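Side-chain contacts in phosphotransferase system, mannose/fructose/N-acetylgalactosamine-specific component IIB (Thermoanaerobacter tengcongensis, PDB 3LFJ), which probably passes a phosphoryl group from a phosphohistidine-bearing partner to a sugar during uptake through the phosphotransferase system: residues I24-I29 / D161-M166; L102-I107 / L118-L123; R41-F46 / A71-V76; D31-G36 / I51-D56. All coordinates share one frame; numbering follows the deposited sequence.

Interaction 1. Residues I24-I29 / D161-M166; sequences IVFARI and DVYLQM
Phe26 turns the edge of its ring to the hydroxyl of Tyr163, with Phe26 CZ 3.5 Å from Tyr163 OH and the oxygen near the plane of the phenyl ring. The two side chains cross at about a right angle, bridging strands 22-30 and 161-164 over strand 122-127, which lies between them in the parallel part of the mixed sheet. Further along, Arg28 spans the same gap. Its CG is anti to the backbone N (chi1 170°) and the chain stays extended to NE, which carries the guanidinium to the backbone carbonyls of Gln165 and Met166. Arg28 NH2 donates to Gln165 O over 3.1 Å, in the carbonyl plane and close to the guanidinium plane. The N-H...O angle of this bond is 141°. Met166 O takes weaker, more bent bonds from Arg28 NH1 at 3.0 Å and from Arg28 NH2 at 3.1 Å. Asp30 binds NH1 in a salt bridge, and Trp42 NE1, a further donor to Met166 O, holds that acceptor in place. The two carbonyls and Asp30 thus fix the rotation of the guanidinium: a buried charged group is met by one aspartate and two backbone oxygens, two of its three bonds to those oxygens being weak and bent.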
loop_
_atom_site.group_PDB
_atom_site.type_symbol
_atom_site.label_atom_id
_atom_site.label_comp_id
_atom_site.label_asym_id
_atom_site.label_seq_id
_atom_site.Cartn_x
_atom_site.Cartn_y
_atom_site.Cartn_z
ATOM N N ILE A 24 4.251 6.842 9.513
ATOM C CA ILE A 24 3.535 6.348 8.340
ATOM C C ILE A 24 2.432 7.334 7.984
ATOM O O ILE A 24 1.452 7.468 8.725
ATOM C CB ILE A 24 2.945 4.984 8.632
ATOM C CG1 ILE A 24 4.079 4.036 9.019
ATOM C CG2 ILE A 24 2.179 4.458 7.401
ATOM C CD1 ILE A 24 3.632 2.906 9.879
ATOM N N VAL A 25 2.593 8.031 6.860
ATOM C CA VAL A 25 1.605 9.051 6.489
ATOM C C VAL A 25 0.491 8.509 5.601
ATOM O O VAL A 25 -0.574 9.115 5.507
ATOM C CB VAL A 25 2.251 10.282 5.820
ATOM C CG1 VAL A 25 3.271 10.910 6.757
ATOM C CG2 VAL A 25 2.898 9.919 4.473
ATOM N N PHE A 26 0.738 7.368 4.956
ATOM C CA PHE A 26 -0.245 6.759 4.070
ATOM C C PHE A 26 0.233 5.357 3.751
ATOM O O PHE A 26 1.423 5.064 3.908
ATOM C CB PHE A 26 -0.360 7.556 2.766
ATOM C CG PHE A 26 -1.692 7.418 2.082
ATOM C CD1 PHE A 26 -2.833 7.999 2.629
ATOM C CD2 PHE A 26 -1.803 6.726 0.888
ATOM C CE1 PHE A 26 -4.055 7.899 1.999
ATOM C CE2 PHE A 26 -3.035 6.625 0.247
ATOM C CZ PHE A 26 -4.157 7.207 0.813
ATOM N N ALA A 27 -0.684 4.500 3.318
ATOM C CA ALA A 27 -0.317 3.170 2.823
ATOM C C ALA A 27 -1.216 2.829 1.657
ATOM O O ALA A 27 -2.424 3.079 1.692
ATOM C CB ALA A 27 -0.415 2.121 3.919
ATOM N N ARG A 28 -0.627 2.250 0.622
ATOM C CA ARG A 28 -1.353 1.961 -0.613
ATOM C C ARG A 28 -0.928 0.596 -1.149
ATOM O O ARG A 28 0.252 0.227 -1.084
ATOM C CB ARG A 28 -1.064 3.051 -1.645
ATOM C CG ARG A 28 -1.554 2.754 -3.069
ATOM C CD ARG A 28 -1.304 3.969 -3.942
ATOM N NE ARG A 28 -1.568 3.712 -5.353
ATOM C CZ ARG A 28 -2.754 3.893 -5.941
ATOM N NH1 ARG A 28 -2.880 3.625 -7.225
ATOM N NH2 ARG A 28 -3.812 4.318 -5.249
ATOM N N ILE A 29 -1.906 -0.137 -1.670
ATOM C CA ILE A 29 -1.649 -1.403 -2.365
ATOM C C ILE A 29 -1.870 -1.186 -3.855
ATOM O O ILE A 29 -2.951 -0.765 -4.286
ATOM C CB ILE A 29 -2.556 -2.539 -1.846
ATOM C CG1 ILE A 29 -2.153 -2.884 -0.393
ATOM C CG2 ILE A 29 -2.458 -3.774 -2.780
ATOM C CD1 ILE A 29 -3.139 -3.766 0.363
ATOM N N ASP A 161 -8.641 2.061 8.263
ATOM C CA ASP A 161 -9.651 2.577 7.355
ATOM C C ASP A 161 -9.252 2.133 5.957
ATOM O O ASP A 161 -8.234 2.593 5.429
ATOM C CB ASP A 161 -9.676 4.109 7.449
ATOM C CG ASP A 161 -10.683 4.750 6.500
ATOM O OD1 ASP A 161 -10.459 5.910 6.103
ATOM O OD2 ASP A 161 -11.689 4.104 6.144
ATOM N N VAL A 162 -10.050 1.245 5.374
ATOM C CA VAL A 162 -9.739 0.675 4.063
ATOM C C VAL A 162 -10.687 1.205 3.007
ATOM O O VAL A 162 -11.917 1.140 3.178
ATOM C CB VAL A 162 -9.895 -0.836 4.065
ATOM C CG1 VAL A 162 -9.509 -1.406 2.700
ATOM C CG2 VAL A 162 -9.031 -1.450 5.169
ATOM N N TYR A 163 -10.119 1.717 1.918
ATOM C CA TYR A 163 -10.909 2.139 0.774
ATOM C C TYR A 163 -10.191 1.964 -0.554
ATOM O O TYR A 163 -8.959 1.940 -0.605
ATOM C CB TYR A 163 -11.401 3.579 0.949
ATOM C CG TYR A 163 -10.333 4.645 1.095
ATOM C CD1 TYR A 163 -10.049 5.187 2.341
ATOM C CD2 TYR A 163 -9.643 5.141 -0.012
ATOM C CE1 TYR A 163 -9.117 6.184 2.486
ATOM C CE2 TYR A 163 -8.678 6.126 0.130
ATOM C CZ TYR A 163 -8.434 6.649 1.384
ATOM O OH TYR A 163 -7.504 7.641 1.546
ATOM N N LEU A 164 -10.978 1.810 -1.615
ATOM C CA LEU A 164 -10.482 1.722 -2.976
ATOM C C LEU A 164 -10.462 3.106 -3.572
ATOM O O LEU A 164 -11.452 3.836 -3.490
ATOM C CB LEU A 164 -11.421 0.863 -3.818
ATOM C CG LEU A 164 -11.284 -0.654 -3.705
ATOM C CD1 LEU A 164 -11.526 -1.154 -2.296
ATOM C CD2 LEU A 164 -12.252 -1.304 -4.689
ATOM N N GLN A 165 -9.349 3.474 -4.183
ATOM C CA GLN A 165 -9.241 4.751 -4.878
ATOM C C GLN A 165 -7.999 4.762 -5.752
ATOM O O GLN A 165 -6.881 4.522 -5.275
ATOM C CB GLN A 165 -9.192 5.925 -3.900
ATOM C CG GLN A 165 -9.419 7.273 -4.582
ATOM C CD GLN A 165 -9.354 8.434 -3.609
ATOM O OE1 GLN A 165 -8.748 8.339 -2.543
ATOM N NE2 GLN A 165 -9.992 9.545 -3.974
ATOM N N MET A 166 -8.172 5.043 -7.034
ATOM C CA MET A 166 -7.069 4.927 -7.971
ATOM C C MET A 166 -6.074 6.083 -7.819
ATOM O O MET A 166 -4.869 5.864 -7.657
ATOM C CB MET A 166 -7.613 4.850 -9.397
ATOM C CG MET A 166 -6.598 4.390 -10.404
ATOM S SD MET A 166 -7.280 4.285 -12.062
ATOM C CE MET A 166 -7.741 5.998 -12.355
#

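Interaction 2. Residues L102-I107 / L118-L123; sequences LLFKNI and LPITTL
Leu102 and Ile120 face each other across a beta-alpha-beta crossover: Leu102 is on strand 98-104, and Ile120 is in the loop that leads from helix 107-115 into strand 122-127. Strand 22-30 runs between the two strands in the mixed sheet of this alpha/beta fold, strand order 3-2-4-1-5-6-7. The closely packed part lies under that helix. Leu102 CD1 is 4.0 Å from Ile120 CD1 and 4.1 Å from Ile120 CG1, so one leucine methyl rests along the outer arm of the isoleucine. With CG1 placed anti to the carbonyl carbon (chi1 -65°) and chi2 fully extended, that arm reaches straight into the layer between sheet and helix. Phe104 comes at it from the opposite direction. Ala27 of the strand between and Met114 of the helix also touch Ile120, while Val113 and Thr109 touch Phe104.

Toward 118-119 the contact is less well defined. Leu118 turns toward Leu102, but its side chain was modelled in two conformations and the touch is doubtful. The loose, solvent side is formed by Pro119, which points away from 102-107 and makes no contact with it, and by Thr121. All the meetings are of carbon with carbon. At the centre of the tight part, Ile120 CD1 sits equally far, 3.9 Å, from Phe104 CE2 and Phe104 CZ.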
loop_
_atom_site.group_PDB
_atom_site.type_symbol
_atom_site.label_atom_id
_atom_site.label_comp_id
_atom_site.label_asym_id
_atom_site.label_seq_id
_atom_site.Cartn_x
_atom_site.Cartn_y
_atom_site.Cartn_z
ATOM N N LEU A 102 3.848 4.275 2.490
ATOM C CA LEU A 102 4.091 2.845 2.235
ATOM C C LEU A 102 3.369 2.392 0.978
ATOM O O LEU A 102 2.191 2.695 0.781
ATOM C CB LEU A 102 3.612 1.998 3.401
ATOM C CG LEU A 102 4.275 2.253 4.754
ATOM C CD1 LEU A 102 3.704 1.318 5.794
ATOM C CD2 LEU A 102 5.780 2.068 4.635
ATOM N N LEU A 103 4.089 1.662 0.139
ATOM C CA LEU A 103 3.524 1.111 -1.076
ATOM C C LEU A 103 3.753 -0.401 -1.086
ATOM O O LEU A 103 4.890 -0.862 -0.975
ATOM C CB LEU A 103 4.189 1.796 -2.272
ATOM C CG LEU A 103 3.660 1.449 -3.656
ATOM C CD1 LEU A 103 2.161 1.691 -3.712
ATOM C CD2 LEU A 103 4.385 2.311 -4.693
ATOM N N PHE A 104 2.668 -1.163 -1.186
ATOM C CA PHE A 104 2.742 -2.636 -1.265
ATOM C C PHE A 104 2.272 -3.090 -2.617
ATOM O O PHE A 104 1.415 -2.469 -3.224
ATOM C CB PHE A 104 1.811 -3.293 -0.216
ATOM C CG PHE A 104 2.116 -2.914 1.178
ATOM C CD1 PHE A 104 3.034 -3.645 1.911
ATOM C CD2 PHE A 104 1.499 -1.806 1.775
ATOM C CE1 PHE A 104 3.335 -3.297 3.236
ATOM C CE2 PHE A 104 1.802 -1.453 3.098
ATOM C CZ PHE A 104 2.713 -2.200 3.829
ATOM N N LYS A 105 2.808 -4.213 -3.081
ATOM C CA LYS A 105 2.317 -4.822 -4.299
ATOM C C LYS A 105 1.000 -5.590 -4.084
ATOM O O LYS A 105 0.189 -5.710 -5.000
ATOM C CB LYS A 105 3.392 -5.777 -4.830
ATOM C CG LYS A 105 3.202 -6.245 -6.252
ATOM C CD LYS A 105 4.372 -7.167 -6.603
ATOM C CE LYS A 105 4.287 -7.635 -8.043
ATOM N NZ LYS A 105 5.451 -8.560 -8.322
ATOM N N ASN A 106 0.794 -6.122 -2.882
ATOM C CA ASN A 106 -0.354 -6.984 -2.651
ATOM C C ASN A 106 -0.818 -6.958 -1.200
ATOM O O ASN A 106 -0.085 -6.531 -0.300
ATOM C CB ASN A 106 -0.010 -8.428 -3.097
ATOM C CG ASN A 106 1.323 -8.901 -2.568
ATOM O OD1 ASN A 106 1.552 -8.914 -1.364
ATOM N ND2 ASN A 106 2.216 -9.304 -3.477
ATOM N N ILE A 107 -2.049 -7.435 -0.998
ATOM C CA ILE A 107 -2.661 -7.483 0.318
ATOM C C ILE A 107 -1.892 -8.360 1.295
ATOM O O ILE A 107 -1.688 -7.976 2.451
ATOM C CB ILE A 107 -4.145 -7.930 0.223
ATOM C CG1 ILE A 107 -4.965 -6.848 -0.471
ATOM C CG2 ILE A 107 -4.698 -8.216 1.620
ATOM C CD1 ILE A 107 -6.294 -7.355 -1.028
ATOM N N LEU A 118 3.529 -3.327 12.554
ATOM C CA LEU A 118 3.656 -2.034 11.913
ATOM C C LEU A 118 2.276 -1.374 11.830
ATOM O O LEU A 118 1.332 -1.937 11.284
ATOM C CB LEU A 118 4.347 -2.168 10.548
ATOM C CG LEU A 118 5.033 -0.882 10.086
ATOM C CD1 LEU A 118 6.250 -1.142 9.211
ATOM C CD2 LEU A 118 4.016 -0.038 9.355
ATOM N N PRO A 119 2.158 -0.173 12.415
ATOM C CA PRO A 119 0.841 0.451 12.532
ATOM C C PRO A 119 0.481 1.171 11.261
ATOM O O PRO A 119 1.138 2.126 10.858
ATOM C CB PRO A 119 1.021 1.438 13.682
ATOM C CG PRO A 119 2.445 1.829 13.625
ATOM C CD PRO A 119 3.213 0.653 13.032
ATOM N N ILE A 120 -0.543 0.660 10.607
ATOM C CA ILE A 120 -1.111 1.320 9.452
ATOM C C ILE A 120 -2.530 1.748 9.802
ATOM O O ILE A 120 -3.328 0.934 10.265
ATOM C CB ILE A 120 -1.110 0.379 8.252
ATOM C CG1 ILE A 120 0.334 0.059 7.862
ATOM C CG2 ILE A 120 -1.858 1.012 7.083
ATOM C CD1 ILE A 120 0.444 -0.876 6.667
ATOM N N THR A 121 -2.816 3.027 9.586
ATOM C CA THR A 121 -4.102 3.599 10.002
ATOM C C THR A 121 -5.086 3.721 8.838
ATOM O O THR A 121 -6.300 3.627 9.034
ATOM C CB THR A 121 -3.935 4.970 10.693
ATOM O OG1 THR A 121 -3.148 5.865 9.889
ATOM C CG2 THR A 121 -3.286 4.808 12.058
ATOM N N THR A 122 -4.554 3.947 7.637
ATOM C CA THR A 122 -5.359 4.084 6.431
ATOM C C THR A 122 -4.714 3.236 5.350
ATOM O O THR A 122 -3.499 3.310 5.141
ATOM C CB THR A 122 -5.395 5.534 5.934
ATOM O OG1 THR A 122 -6.029 6.358 6.917
ATOM C CG2 THR A 122 -6.170 5.648 4.619
ATOM N N LEU A 123 -5.532 2.453 4.660
ATOM C CA LEU A 123 -5.040 1.569 3.618
ATOM C C LEU A 123 -5.855 1.793 2.361
ATOM O O LEU A 123 -7.050 1.468 2.315
ATOM C CB LEU A 123 -5.133 0.123 4.073
ATOM C CG LEU A 123 -4.616 -0.908 3.056
ATOM C CD1 LEU A 123 -3.141 -0.684 2.738
ATOM C CD2 LEU A 123 -4.829 -2.300 3.585
#

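Interaction 3. Residues R41-F46 / A71-V76; sequences RWMKGF and AAPPGV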
loop_
_atom_site.group_PDB
_atom_site.type_symbol
_atom_site.label_atom_id
_atom_site.label_comp_id
_atom_site.label_asym_id
_atom_site.label_seq_id
_atom_site.Cartn_x
_atom_site.Cartn_y
_atom_site.Cartn_z
ATOM N N ARG A 41 0.967 12.022 -8.616
ATOM C CA ARG A 41 -0.272 12.580 -8.090
ATOM C C ARG A 41 -0.417 12.355 -6.582
ATOM O O ARG A 41 -0.681 13.286 -5.833
ATOM C CB ARG A 41 -1.490 12.024 -8.836
ATOM C CG ARG A 41 -1.449 12.251 -10.339
ATOM C CD ARG A 41 -2.789 11.895 -10.967
ATOM N NE ARG A 41 -2.744 12.017 -12.419
ATOM C CZ ARG A 41 -2.952 13.153 -13.075
ATOM N NH1 ARG A 41 -3.228 14.266 -12.404
ATOM N NH2 ARG A 41 -2.887 13.175 -14.399
ATOM N N TRP A 42 -0.217 11.117 -6.130
ATOM C CA TRP A 42 -0.358 10.812 -4.713
ATOM C C TRP A 42 0.609 11.595 -3.830
ATOM O O TRP A 42 0.221 12.070 -2.767
ATOM C CB TRP A 42 -0.210 9.301 -4.460
ATOM C CG TRP A 42 -1.471 8.557 -4.792
ATOM C CD1 TRP A 42 -1.703 7.775 -5.893
ATOM C CD2 TRP A 42 -2.683 8.546 -4.026
ATOM N NE1 TRP A 42 -2.989 7.283 -5.854
ATOM C CE2 TRP A 42 -3.612 7.743 -4.724
ATOM C CE3 TRP A 42 -3.075 9.148 -2.823
ATOM C CZ2 TRP A 42 -4.916 7.530 -4.261
ATOM C CZ3 TRP A 42 -4.376 8.925 -2.352
ATOM C CH2 TRP A 42 -5.276 8.119 -3.076
ATOM N N MET A 43 1.860 11.736 -4.268
ATOM C CA MET A 43 2.866 12.340 -3.406
ATOM C C MET A 43 2.673 13.836 -3.229
ATOM O O MET A 43 3.183 14.406 -2.273
ATOM C CB MET A 43 4.276 12.024 -3.888
ATOM C CG MET A 43 4.658 10.545 -3.708
ATOM S SD MET A 43 4.287 9.811 -2.088
ATOM C CE MET A 43 5.548 10.560 -1.065
ATOM N N LYS A 44 1.925 14.464 -4.130
ATOM C CA LYS A 44 1.640 15.890 -3.954
ATOM C C LYS A 44 0.894 16.179 -2.648
ATOM O O LYS A 44 1.002 17.272 -2.085
ATOM C CB LYS A 44 0.927 16.465 -5.179
ATOM C CG LYS A 44 1.935 16.882 -6.247
ATOM C CD LYS A 44 1.314 17.167 -7.599
ATOM C CE LYS A 44 2.403 17.565 -8.589
ATOM N NZ LYS A 44 1.865 17.860 -9.944
ATOM N N GLY A 45 0.167 15.182 -2.153
ATOM C CA GLY A 45 -0.511 15.281 -0.879
ATOM C C GLY A 45 0.353 15.004 0.342
ATOM O O GLY A 45 -0.114 15.137 1.472
ATOM N N PHE A 46 1.608 14.612 0.119
ATOM C CA PHE A 46 2.509 14.240 1.213
ATOM C C PHE A 46 3.889 14.798 0.925
ATOM O O PHE A 46 4.845 14.059 0.690
ATOM C CB PHE A 46 2.539 12.708 1.363
ATOM C CG PHE A 46 1.173 12.110 1.559
ATOM C CD1 PHE A 46 0.581 12.097 2.816
ATOM C CD2 PHE A 46 0.442 11.635 0.477
ATOM C CE1 PHE A 46 -0.694 11.581 2.991
ATOM C CE2 PHE A 46 -0.833 11.119 0.649
ATOM C CZ PHE A 46 -1.402 11.085 1.903
ATOM N N ALA A 71 11.235 5.885 -12.119
ATOM C CA ALA A 71 9.853 6.268 -12.381
ATOM C C ALA A 71 9.271 7.133 -11.271
ATOM O O ALA A 71 8.135 7.618 -11.370
ATOM C CB ALA A 71 8.990 5.017 -12.571
ATOM N N ALA A 72 10.053 7.321 -10.218
ATOM C CA ALA A 72 9.585 8.020 -9.032
ATOM C C ALA A 72 9.311 9.477 -9.360
ATOM O O ALA A 72 9.913 10.030 -10.292
ATOM C CB ALA A 72 10.610 7.928 -7.934
ATOM N N PRO A 73 8.420 10.100 -8.582
ATOM C CA PRO A 73 8.132 11.526 -8.766
ATOM C C PRO A 73 9.397 12.348 -8.581
ATOM O O PRO A 73 10.227 12.030 -7.734
ATOM C CB PRO A 73 7.146 11.832 -7.635
ATOM C CG PRO A 73 6.554 10.483 -7.275
ATOM C CD PRO A 73 7.666 9.522 -7.455
ATOM N N PRO A 74 9.550 13.415 -9.373
ATOM C CA PRO A 74 10.703 14.286 -9.160
ATOM C C PRO A 74 10.796 14.715 -7.703
ATOM O O PRO A 74 9.790 15.123 -7.113
ATOM C CB PRO A 74 10.390 15.495 -10.045
ATOM C CG PRO A 74 9.528 14.953 -11.127
ATOM C CD PRO A 74 8.725 13.832 -10.520
ATOM N N GLY A 75 11.994 14.617 -7.135
ATOM C CA GLY A 75 12.233 15.079 -5.778
ATOM C C GLY A 75 11.697 14.186 -4.670
ATOM O O GLY A 75 11.593 14.613 -3.518
ATOM N N VAL A 76 11.342 12.953 -5.010
ATOM C CA VAL A 76 10.834 12.010 -4.013
ATOM C C VAL A 76 11.730 10.784 -3.947
ATOM O O VAL A 76 11.929 10.100 -4.950
ATOM C CB VAL A 76 9.397 11.562 -4.346
ATOM C CG1 VAL A 76 8.900 10.536 -3.327
ATOM C CG2 VAL A 76 8.458 12.754 -4.369
#
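Met43 curls over the loop 71-76 and touches it twice, once near the root of its side chain and once at the tip. The first torsion sets CG beside the backbone N and anti to the carbonyl carbon (chi1 -69°), which brings Met43 CG to 4.0 Å from Pro73 CG, the outermost carbon of the proline ring. From there the chain bends twice in the same sense, at chi2 (-47°) and again at chi3. An extended thioether would have run straight on; folded like this, the side chain swings its methyl round to the other apolar residue of the loop, and Met43 CE ends 4.0 Å from Val76 CG1. Val76 offers this branch because CG1 stands anti to its backbone N (chi1 178°).

Both segments contain a turn. A type I turn runs from Met43 to Phe46, closed by Phe46 N to Met43 O at 2.9 Å. Across from it, a type II turn runs from Pro73 to Val76, with Gly75 taking the positive phi of its third position and Val76 N bonded to Pro73 O at 3.1 Å. That turn puts the two touching residues at its first and last positions, with both side chains directed at the methionine. Ile51 on strand 50-54 is touched by all three, and Phe101 also packs on Met43. The whole is apolar packing in an alpha/beta fold: Met43 of the 38-43 helical region packed against a proline-glycine type II turn that leads into the edge strand 78-81.

Interaction 4. Residues D31-G36 / I51-D56; sequences DRLIHG and IVIIDD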
loop_
_atom_site.group_PDB
_atom_site.type_symbol
_atom_site.label_atom_id
_atom_site.label_comp_id
_atom_site.label_asym_id
_atom_site.label_seq_id
_atom_site.Cartn_x
_atom_site.Cartn_y
_atom_site.Cartn_z
ATOM N N ASP A 31 -0.541 -3.335 -7.400
ATOM C CA ASP A 31 0.319 -4.401 -7.904
ATOM C C ASP A 31 1.258 -3.967 -9.027
ATOM O O ASP A 31 2.131 -4.736 -9.430
ATOM C CB ASP A 31 -0.455 -5.679 -8.266
ATOM C CG ASP A 31 -1.564 -5.455 -9.275
ATOM O OD1 ASP A 31 -1.751 -4.333 -9.775
ATOM O OD2 ASP A 31 -2.260 -6.453 -9.584
ATOM N N ARG A 32 1.079 -2.745 -9.501
ATOM C CA ARG A 32 2.007 -2.173 -10.453
ATOM C C ARG A 32 2.917 -1.079 -9.870
ATOM O O ARG A 32 3.724 -0.472 -10.543
ATOM C CB ARG A 32 1.305 -1.777 -11.754
ATOM C CG ARG A 32 0.873 -2.990 -12.546
ATOM C CD ARG A 32 -0.014 -2.622 -13.650
ATOM N NE ARG A 32 0.465 -1.474 -14.381
ATOM C CZ ARG A 32 -0.198 -0.324 -14.558
ATOM N NH1 ARG A 32 -1.419 -0.023 -14.051
ATOM N NH2 ARG A 32 0.423 0.551 -15.247
ATOM N N LEU A 33 2.797 -0.925 -8.547
ATOM C CA LEU A 33 3.717 -0.060 -7.775
ATOM C C LEU A 33 3.861 1.361 -8.320
ATOM O O LEU A 33 2.893 2.108 -8.334
ATOM C CB LEU A 33 5.075 -0.754 -7.558
ATOM C CG LEU A 33 4.945 -2.047 -6.735
ATOM C CD1 LEU A 33 6.220 -2.897 -6.783
ATOM C CD2 LEU A 33 4.488 -1.778 -5.300
ATOM N N ILE A 34 5.067 1.743 -8.742
ATOM C CA ILE A 34 5.271 3.068 -9.302
ATOM C C ILE A 34 5.133 2.989 -10.819
ATOM O O ILE A 34 6.007 2.465 -11.506
ATOM C CB ILE A 34 6.627 3.641 -8.885
ATOM C CG1 ILE A 34 6.754 3.653 -7.357
ATOM C CG2 ILE A 34 6.763 5.064 -9.432
ATOM C CD1 ILE A 34 8.051 4.295 -6.863
ATOM N N HIS A 35 4.008 3.487 -11.320
ATOM C CA HIS A 35 3.708 3.405 -12.746
ATOM C C HIS A 35 3.018 4.675 -13.234
ATOM O O HIS A 35 2.228 5.280 -12.515
ATOM C CB HIS A 35 2.818 2.185 -13.032
ATOM C CG HIS A 35 1.499 2.219 -12.320
ATOM N ND1 HIS A 35 0.342 2.682 -12.914
ATOM C CD2 HIS A 35 1.161 1.879 -11.055
ATOM C CE1 HIS A 35 -0.657 2.596 -12.052
ATOM N NE2 HIS A 35 -0.183 2.120 -10.913
ATOM N N GLY A 36 3.304 5.058 -14.476
ATOM C CA GLY A 36 2.719 6.263 -15.040
ATOM C C GLY A 36 2.917 7.473 -14.134
ATOM O O GLY A 36 3.983 7.655 -13.547
ATOM N N ILE A 51 8.862 7.487 -0.490
ATOM C CA ILE A 51 8.106 6.276 -0.821
ATOM C C ILE A 51 8.899 5.070 -0.328
ATOM O O ILE A 51 10.067 4.914 -0.658
ATOM C CB ILE A 51 7.916 6.150 -2.335
ATOM C CG1 ILE A 51 7.019 7.287 -2.846
ATOM C CG2 ILE A 51 7.285 4.771 -2.671
ATOM C CD1 ILE A 51 6.989 7.424 -4.351
ATOM N N VAL A 52 8.271 4.241 0.494
ATOM C CA VAL A 52 8.876 3.000 0.929
ATOM C C VAL A 52 8.046 1.866 0.366
ATOM O O VAL A 52 6.882 1.698 0.718
ATOM C CB VAL A 52 8.957 2.903 2.455
ATOM C CG1 VAL A 52 9.437 1.509 2.885
ATOM C CG2 VAL A 52 9.906 3.979 2.983
ATOM N N ILE A 53 8.653 1.108 -0.538
ATOM C CA ILE A 53 8.011 -0.089 -1.088
ATOM C C ILE A 53 8.425 -1.266 -0.242
ATOM O O ILE A 53 9.621 -1.489 -0.010
ATOM C CB ILE A 53 8.427 -0.351 -2.536
ATOM C CG1 ILE A 53 8.021 0.837 -3.422
ATOM C CG2 ILE A 53 7.764 -1.669 -3.022
ATOM C CD1 ILE A 53 8.557 0.746 -4.845
ATOM N N ILE A 54 7.434 -1.998 0.257
ATOM C CA ILE A 54 7.712 -3.196 1.052
ATOM C C ILE A 54 7.256 -4.402 0.251
ATOM O O ILE A 54 6.059 -4.580 0.008
ATOM C CB ILE A 54 7.005 -3.187 2.439
ATOM C CG1 ILE A 54 7.475 -1.990 3.253
ATOM C CG2 ILE A 54 7.336 -4.484 3.177
ATOM C CD1 ILE A 54 6.709 -1.804 4.582
ATOM N N ASP A 55 8.219 -5.199 -0.213
ATOM C CA ASP A 55 7.934 -6.378 -1.018
ATOM C C ASP A 55 9.168 -7.281 -1.047
ATOM O O ASP A 55 10.263 -6.827 -1.392
ATOM C CB ASP A 55 7.581 -5.953 -2.446
ATOM C CG ASP A 55 7.057 -7.098 -3.256
ATOM O OD1 ASP A 55 5.887 -7.502 -3.033
ATOM O OD2 ASP A 55 7.803 -7.623 -4.110
ATOM N N ASP A 56 8.984 -8.561 -0.733
ATOM C CA ASP A 56 10.126 -9.482 -0.670
ATOM C C ASP A 56 10.686 -9.756 -2.051
ATOM O O ASP A 56 11.898 -9.950 -2.180
ATOM C CB ASP A 56 9.698 -10.815 -0.061
ATOM C CG ASP A 56 9.589 -10.783 1.454
ATOM O OD1 ASP A 56 10.088 -9.850 2.125
ATOM O OD2 ASP A 56 9.032 -11.780 1.983
#
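Ile34 and Ile51 reach toward each other tip to tip, Ile34 CD1 lying 4.2 Å from Ile51 CD1. They belong to a beta-alpha-beta crossover of the central sheet: the loop 31-36 leaves strand 22-30 for helix 38-43, after which the chain returns as strand 50-54. Strand 98-104 separates the two strands, and the loop leans over it, where Leu103 touches Leu33 and Ile34, to reach strand 50-54.

The other meetings are slanted rather than end-on. Ile34 also lays its terminal methyl beside Ile53, with Ile34 CD1 4.1 Å from Ile53 CD1, and so stands over both inward-facing isoleucines of the strand. Its CG1 is anti to the carbonyl carbon (chi1 -56°) and chi2 is extended, which gives the arm the length to arrive between them. Leu33 comes in at an angle too, on the other branch of Ile53. Its backbone has a positive phi of 52°, unusual for a residue with a side chain, and with this twist the successive residues Leu33 and Ile34 both point at the strand.

Tyr68 of helix 62-70 touches Leu33 and Ile34 as well, so the cluster is enclosed by helix and sheet. Polar groups keep to its margins: His35 NE2 is bonded to Asp30, and Asp55 caps the following helix through Leu58 N. Within the cluster, Ile53 splits its branches between two neighbours, CD1 going to Ile34 while Ile53 CG2 lies 4.0 Å from Leu33 CD2.

How the interactions relate
All four contacts are largely buried, but at different depths. Interactions 1 and 2 lie near the middle of the chain, their centres about 7 Å apart, and share the central sheet: Arg28 O bonds to Phe104 N, and Asp161 O probably to Leu123 N. Interaction 4 joins the same sheet through backbone bonds between strands 98-104 and 50-54. Interaction 3, about 15 Å from the chain centre, is the most peripheral; it meets interaction 4 at Ile51 and interaction 1 through Trp42. Chemistry follows place: interactions 2, 3 and 4 are apolar packing, in 2 and 4 between helix or loop and sheet, whereas interaction 1, across strand 122-127, brings a charged guanidinium to backbone carbonyls.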